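Local coordinates for pseudoazurin (Blue copper protein) (Sinorhizobium meliloti, PDB 3TU6) that probably shuttles electrons in the periplasm as a small blue copper protein (cupredoxin), holding one copper ion per chain in a beta barrel, at residues Ile66-Ser71 with Gly90-Gly95; Ala98-Val103 with Lys118-Ile123. All coordinates share one frame; numbering follows the deposited sequence.

Contact 1 (Ile66-Ser71 with Gly90-Gly95)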
ATOM      1  N   ILE A  66      -0.989  12.107  -4.073  1.00 28.86           N
ATOM      2  CA  ILE A  66       0.298  12.293  -3.411  1.00 28.92           C
ATOM      3  C   ILE A  66       1.378  11.395  -4.014  1.00 28.69           C
ATOM      4  O   ILE A  66       1.122  10.238  -4.351  1.00 28.28           O
ATOM      5  CB  ILE A  66       0.184  12.034  -1.882  1.00 29.16           C
ATOM      6  CG1 ILE A  66       1.430  12.540  -1.149  1.00 35.58           C
ATOM      7  CG2 ILE A  66      -0.049  10.553  -1.589  1.00 26.82           C
ATOM      8  CD1 ILE A  66       1.300  12.508   0.360  1.00 41.67           C
ATOM      9  N   THR A  67       2.583  11.945  -4.152  1.00 29.19           N
ATOM     10  CA  THR A  67       3.750  11.178  -4.571  1.00 28.68           C
ATOM     11  C   THR A  67       4.633  10.941  -3.353  1.00 27.90           C
ATOM     12  O   THR A  67       5.034  11.892  -2.681  1.00 28.18           O
ATOM     13  CB  THR A  67       4.553  11.915  -5.657  1.00 29.94           C
ATOM     14  OG1 THR A  67       3.752  12.043  -6.838  1.00 31.83           O
ATOM     15  CG2 THR A  67       5.829  11.153  -5.998  1.00 30.72           C
ATOM     16  N   VAL A  68       4.926   9.674  -3.075  1.00 26.55           N
ATOM     17  CA  VAL A  68       5.742   9.297  -1.921  1.00 26.25           C
ATOM     18  C   VAL A  68       7.145   8.871  -2.349  1.00 28.12           C
ATOM     19  O   VAL A  68       7.327   8.278  -3.415  1.00 27.78           O
ATOM     20  CB  VAL A  68       5.081   8.159  -1.104  1.00 25.99           C
ATOM     21  CG1 VAL A  68       3.677   8.565  -0.674  1.00 25.94           C
ATOM     22  CG2 VAL A  68       5.042   6.864  -1.899  1.00 23.04           C
ATOM     23  N   THR A  69       8.128   9.189  -1.511  1.00 30.36           N
ATOM     24  CA  THR A  69       9.515   8.790  -1.724  1.00 32.33           C
ATOM     25  C   THR A  69       9.788   7.494  -0.970  1.00 31.70           C
ATOM     26  O   THR A  69       9.245   7.278   0.113  1.00 32.18           O
ATOM     27  CB  THR A  69      10.490   9.874  -1.223  1.00 34.34           C
ATOM     28  OG1 THR A  69      10.249  10.133   0.167  1.00 37.60           O
ATOM     29  CG2 THR A  69      10.311  11.162  -2.013  1.00 34.70           C
ATOM     30  N   LEU A  70      10.635   6.642  -1.542  1.00 31.16           N
ATOM     31  CA  LEU A  70      10.904   5.316  -0.987  1.00 31.77           C
ATOM     32  C   LEU A  70      12.408   5.063  -0.882  1.00 31.86           C
ATOM     33  O   LEU A  70      12.962   4.237  -1.609  1.00 31.67           O
ATOM     34  CB  LEU A  70      10.243   4.246  -1.858  1.00 31.83           C
ATOM     35  CG  LEU A  70       8.724   4.346  -2.019  1.00 32.98           C
ATOM     36  CD1 LEU A  70       8.248   3.442  -3.148  1.00 35.34           C
ATOM     37  CD2 LEU A  70       8.019   4.004  -0.714  1.00 30.32           C
ATOM     38  N   SER A  71      13.058   5.775   0.034  1.00 32.13           N
ATOM     39  CA  SER A  71      14.511   5.708   0.184  1.00 34.10           C
ATOM     40  C   SER A  71      14.971   4.418   0.859  1.00 33.58           C
ATOM     41  O   SER A  71      15.864   3.737   0.354  1.00 33.92           O
ATOM     42  CB  SER A  71      15.028   6.916   0.972  1.00 35.12           C
ATOM     43  OG  SER A  71      14.887   8.110   0.222  1.00 37.05           O
ATOM     44  N   GLY A  90      -2.947  -1.508   0.566  1.00 20.61           N
ATOM     45  CA  GLY A  90      -1.968  -1.861  -0.455  1.00 19.46           C
ATOM     46  C   GLY A  90      -0.574  -1.951   0.128  1.00 18.28           C
ATOM     47  O   GLY A  90      -0.351  -1.588   1.286  1.00 17.83           O
ATOM     48  N   ALA A  91       0.363  -2.432  -0.680  1.00 16.50           N
ATOM     49  CA  ALA A  91       1.746  -2.586  -0.253  1.00 17.74           C
ATOM     50  C   ALA A  91       2.710  -2.019  -1.288  1.00 19.32           C
ATOM     51  O   ALA A  91       2.448  -2.072  -2.491  1.00 20.13           O
ATOM     52  CB  ALA A  91       2.055  -4.052  -0.000  1.00 16.52           C
ATOM     53  N   ILE A  92       3.815  -1.461  -0.803  1.00 21.49           N
ATOM     54  CA  ILE A  92       4.938  -1.087  -1.652  1.00 22.67           C
ATOM     55  C   ILE A  92       6.170  -1.794  -1.109  1.00 21.70           C
ATOM     56  O   ILE A  92       6.584  -1.538   0.022  1.00 21.84           O
ATOM     57  CB  ILE A  92       5.195   0.435  -1.663  1.00 21.05           C
ATOM     58  CG1 ILE A  92       3.922   1.199  -2.031  1.00 25.59           C
ATOM     59  CG2 ILE A  92       6.317   0.772  -2.637  1.00 22.04           C
ATOM     60  CD1 ILE A  92       4.103   2.704  -2.056  1.00 22.93           C
ATOM     61  N   VAL A  93       6.735  -2.695  -1.907  1.00 21.78           N
ATOM     62  CA  VAL A  93       7.950  -3.411  -1.532  1.00 22.91           C
ATOM     63  C   VAL A  93       9.142  -2.724  -2.191  1.00 24.25           C
ATOM     64  O   VAL A  93       9.209  -2.626  -3.419  1.00 24.64           O
ATOM     65  CB  VAL A  93       7.890  -4.890  -1.959  1.00 22.81           C
ATOM     66  CG1 VAL A  93       9.113  -5.642  -1.458  1.00 22.37           C
ATOM     67  CG2 VAL A  93       6.610  -5.541  -1.438  1.00 22.06           C
ATOM     68  N   VAL A  94      10.068  -2.240  -1.365  1.00 24.87           N
ATOM     69  CA  VAL A  94      11.243  -1.512  -1.835  1.00 25.99           C
ATOM     70  C   VAL A  94      12.483  -2.368  -1.607  1.00 27.92           C
ATOM     71  O   VAL A  94      12.842  -2.653  -0.465  1.00 27.69           O
ATOM     72  CB  VAL A  94      11.399  -0.171  -1.094  1.00 26.76           C
ATOM     73  CG1 VAL A  94      12.539   0.640  -1.692  1.00 22.44           C
ATOM     74  CG2 VAL A  94      10.098   0.617  -1.142  1.00 27.34           C
ATOM     75  N   GLY A  95      13.131  -2.782  -2.693  1.00 31.48           N
ATOM     76  CA  GLY A  95      14.268  -3.694  -2.605  1.00 34.20           C
ATOM     77  C   GLY A  95      13.825  -5.038  -2.053  1.00 37.29           C
ATOM     78  O   GLY A  95      12.843  -5.611  -2.527  1.00 37.00           O
TER

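Contact 2 (Ala98-Val103 with Lys118-Ile123)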
ATOM      1  N   ALA A  98      12.796  -6.845   4.070  1.00 44.92           N
ATOM      2  CA  ALA A  98      13.499  -7.192   5.305  1.00 44.74           C
ATOM      3  C   ALA A  98      12.577  -7.171   6.528  1.00 43.88           C
ATOM      4  O   ALA A  98      12.726  -7.992   7.434  1.00 45.35           O
ATOM      5  CB  ALA A  98      14.677  -6.252   5.521  1.00 45.24           C
ATOM      6  N   ASN A  99      11.628  -6.235   6.543  1.00 40.14           N
ATOM      7  CA  ASN A  99      10.704  -6.070   7.672  1.00 39.21           C
ATOM      8  C   ASN A  99       9.349  -6.760   7.456  1.00 37.88           C
ATOM      9  O   ASN A  99       8.328  -6.317   7.985  1.00 35.28           O
ATOM     10  CB  ASN A  99      10.490  -4.576   7.959  1.00 38.40           C
ATOM     11  CG  ASN A  99       9.759  -3.857   6.834  1.00 33.19           C
ATOM     12  OD1 ASN A  99       9.891  -4.219   5.665  1.00 27.18           O
ATOM     13  ND2 ASN A  99       8.987  -2.837   7.184  1.00 35.28           N
ATOM     14  N   LEU A 100       9.349  -7.853   6.694  1.00 36.79           N
ATOM     15  CA  LEU A 100       8.116  -8.563   6.354  1.00 36.86           C
ATOM     16  C   LEU A 100       7.459  -9.184   7.588  1.00 37.61           C
ATOM     17  O   LEU A 100       6.234  -9.183   7.710  1.00 37.26           O
ATOM     18  CB  LEU A 100       8.402  -9.642   5.298  1.00 37.43           C
ATOM     19  CG  LEU A 100       7.226 -10.398   4.665  1.00 37.68           C
ATOM     20  CD1 LEU A 100       6.726 -11.511   5.577  1.00 44.62           C
ATOM     21  CD2 LEU A 100       6.088  -9.453   4.295  1.00 35.23           C
ATOM     22  N   GLU A 101       8.279  -9.713   8.493  1.00 37.76           N
ATOM     23  CA  GLU A 101       7.787 -10.305   9.736  1.00 39.18           C
ATOM     24  C   GLU A 101       7.126  -9.251  10.630  1.00 37.52           C
ATOM     25  O   GLU A 101       6.093  -9.514  11.247  1.00 37.05           O
ATOM     26  CB  GLU A 101       8.934 -10.989  10.489  1.00 41.52           C
ATOM     27  CG  GLU A 101       8.494 -11.833  11.685  1.00 49.16           C
ATOM     28  CD  GLU A 101       9.657 -12.473  12.430  1.00 60.11           C
ATOM     29  OE1 GLU A 101      10.817 -12.335  11.982  1.00 64.34           O
ATOM     30  OE2 GLU A 101       9.410 -13.117  13.471  1.00 64.41           O
ATOM     31  N   ALA A 102       7.726  -8.064  10.688  1.00 35.27           N
ATOM     32  CA  ALA A 102       7.215  -6.974  11.518  1.00 34.99           C
ATOM     33  C   ALA A 102       5.870  -6.448  11.015  1.00 32.55           C
ATOM     34  O   ALA A 102       4.958  -6.214  11.810  1.00 33.01           O
ATOM     35  CB  ALA A 102       8.231  -5.842  11.588  1.00 35.60           C
ATOM     36  N   VAL A 103       5.751  -6.268   9.701  1.00 30.80           N
ATOM     37  CA  VAL A 103       4.517  -5.739   9.102  1.00 29.97           C
ATOM     38  C   VAL A 103       3.345  -6.727   9.169  1.00 29.25           C
ATOM     39  O   VAL A 103       2.189  -6.319   9.099  1.00 27.50           O
ATOM     40  CB  VAL A 103       4.723  -5.288   7.637  1.00 29.25           C
ATOM     41  CG1 VAL A 103       5.762  -4.173   7.568  1.00 32.44           C
ATOM     42  CG2 VAL A 103       5.121  -6.462   6.751  1.00 30.71           C
ATOM     43  N   LYS A 118      -3.682 -11.835   1.566  1.00 25.87           N
ATOM     44  CA  LYS A 118      -3.543 -11.946   0.113  1.00 25.09           C
ATOM     45  C   LYS A 118      -2.284 -11.227  -0.377  1.00 24.06           C
ATOM     46  O   LYS A 118      -1.580 -11.726  -1.257  1.00 23.14           O
ATOM     47  CB  LYS A 118      -4.774 -11.371  -0.592  1.00 26.23           C
ATOM     48  N   ILE A 119      -2.011 -10.058   0.200  1.00 23.28           N
ATOM     49  CA  ILE A 119      -0.827  -9.270  -0.147  1.00 22.28           C
ATOM     50  C   ILE A 119       0.466  -9.993   0.235  1.00 22.29           C
ATOM     51  O   ILE A 119       1.412 -10.028  -0.552  1.00 21.05           O
ATOM     52  CB  ILE A 119      -0.860  -7.874   0.520  1.00 22.67           C
ATOM     53  CG1 ILE A 119      -1.900  -6.986  -0.167  1.00 21.62           C
ATOM     54  CG2 ILE A 119       0.508  -7.204   0.451  1.00 17.32           C
ATOM     55  CD1 ILE A 119      -2.264  -5.749   0.624  1.00 23.13           C
ATOM     56  N   PHE A 120       0.499 -10.574   1.432  1.00 22.74           N
ATOM     57  CA  PHE A 120       1.690 -11.284   1.910  1.00 24.75           C
ATOM     58  C   PHE A 120       1.955 -12.579   1.138  1.00 25.91           C
ATOM     59  O   PHE A 120       3.111 -12.946   0.927  1.00 26.16           O
ATOM     60  CB  PHE A 120       1.589 -11.579   3.411  1.00 27.04           C
ATOM     61  CG  PHE A 120       1.571 -10.344   4.274  1.00 29.25           C
ATOM     62  CD1 PHE A 120       2.561  -9.375   4.149  1.00 35.36           C
ATOM     63  CD2 PHE A 120       0.576 -10.158   5.227  1.00 31.09           C
ATOM     64  CE1 PHE A 120       2.549  -8.239   4.943  1.00 36.35           C
ATOM     65  CE2 PHE A 120       0.559  -9.022   6.024  1.00 28.04           C
ATOM     66  CZ  PHE A 120       1.549  -8.064   5.882  1.00 34.42           C
ATOM     67  N   ALA A 121       0.894 -13.268   0.723  1.00 24.17           N
ATOM     68  CA  ALA A 121       1.035 -14.451  -0.131  1.00 24.92           C
ATOM     69  C   ALA A 121       1.570 -14.065  -1.513  1.00 25.13           C
ATOM     70  O   ALA A 121       2.376 -14.792  -2.099  1.00 24.56           O
ATOM     71  CB  ALA A 121      -0.297 -15.179  -0.264  1.00 23.72           C
ATOM     72  N   GLU A 122       1.126 -12.915  -2.017  1.00 24.83           N
ATOM     73  CA  GLU A 122       1.559 -12.409  -3.320  1.00 24.82           C
ATOM     74  C   GLU A 122       3.049 -12.059  -3.315  1.00 24.79           C
ATOM     75  O   GLU A 122       3.764 -12.365  -4.268  1.00 23.93           O
ATOM     76  CB  GLU A 122       0.725 -11.183  -3.720  1.00 24.81           C
ATOM     77  CG  GLU A 122       0.910 -10.732  -5.169  1.00 28.44           C
ATOM     78  CD  GLU A 122       0.009  -9.562  -5.554  1.00 41.31           C
ATOM     79  OE1 GLU A 122       0.459  -8.704  -6.344  1.00 41.72           O
ATOM     80  OE2 GLU A 122      -1.145  -9.495  -5.076  1.00 34.36           O
ATOM     81  N   ILE A 123       3.507 -11.425  -2.238  1.00 24.24           N
ATOM     82  CA  ILE A 123       4.913 -11.042  -2.096  1.00 22.47           C
ATOM     83  C   ILE A 123       5.815 -12.263  -1.909  1.00 24.53           C
ATOM     84  O   ILE A 123       6.863 -12.372  -2.545  1.00 24.92           O
ATOM     85  CB  ILE A 123       5.121 -10.083  -0.900  1.00 21.84           C
ATOM     86  CG1 ILE A 123       4.433  -8.741  -1.156  1.00 18.98           C
ATOM     87  CG2 ILE A 123       6.604  -9.846  -0.649  1.00 21.47           C
ATOM     88  CD1 ILE A 123       4.337  -7.866   0.076  1.00  9.30           C
TER

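Contact 1 (Ile66-Ser71 with Gly90-Gly95)
No ring or planar side chain takes part where Leu70 meets Ile92 and Val94, so the contact is one of branched aliphatic chains, with the main-chain O of Leu70 touched by Val94 CG1 at 3.6 Å. With CG anti to its carbonyl carbon (chi1 -59°), Leu70 brings both methyls against 90-95. Its CD1 presses on Ile92 CG2 at 3.3 Å, tighter than usual for two carbons, and the two side chains cross at about a right angle. The other methyl of Leu70, CD2, lies more loosely near Val94 CG2 and Ile92 CG2. Val94 CG2 comes up alongside the stem of the leucine, 3.7 Å from Leu70 CB. At the margin, Val68 CG2 meets Ile92 CD1 at 4.3 Å. Replacing Leu70 by an alanine would probably open a gap beside Ile92 CG2 and leave Val94 CG2 without the leucine's CG and methyls. Val33 touches both Leu70 and Ile92, while Tyr76 touches Leu70 and Val94, so the leucine belongs to the barrel core. Beta-branched Ile92 and Val94 suit a strand, while Leu70 reaches inward. No hydrogen bond crosses between the segments; van der Waals packing of apolar groups holds the two sides of the cupredoxin barrel interior together here.

Contact 2 (Ala98-Val103 with Lys118-Ile123)
Phe120 reaches from its helix toward 98-103, and its ring meets Leu100 and Val103, both obliquely. The ring is put there by the first torsion, which turns CG anti to the carbonyl carbon of Phe120 (chi1 -65°), and chi2 of -53° sets its tilt. Leu100 contributes a single methyl: CD2 lies 3.5 Å from Phe120 CD1 and 3.8 Å from Phe120 CE1. Val103, a turn further along its helix, offers CG2 at 3.6 Å from Phe120 CE1. At the far end of the ring, Phe120 CZ also lies 3.7 Å from the main-chain O of Val103, an oxygen that is hydrogen-bonded to the hydroxyl of Tyr108. The residue types fit: a long, flat aromatic bridges the distance between segments whose nearest CA atoms, those of Leu100 and Phe120, are 8.3 Å apart, and two branched aliphatics receive it. Val103 and Phe120 are buried, whereas Leu100 stays partly exposed. No hydrogen bond crosses between the segments. Val103 and Phe120 both touch Met77 of strand 74-79, and Ile119 and Ile123 on helix 112-125 pack against strands 19-27 and 89-94; the two helices thus lie together against the outside of the barrel.

In the fold
Both contacts are apolar and buried, yet they differ in place. Contact 1, its centre about 8 Å from the chain centre, joins two strands across the barrel interior with aliphatic groups, and all four touching residues are buried; contact 2, about 11 Å out, joins two helices lying against one side of the barrel, uses an aromatic ring for the purpose and leaves Leu100 partly exposed. Strand 89-94 of contact 1 is followed in the chain by helix 100-104 of contact 2. The two contacts also touch, strand 89-94 against helix 112-125: Ala91 CB packs 3.5 Å from Ile119 CG2, and Val93 CG2 lies 3.6 Å from Ile123 CD1. The strand thus gives one face to the core and the other to helix 112-125.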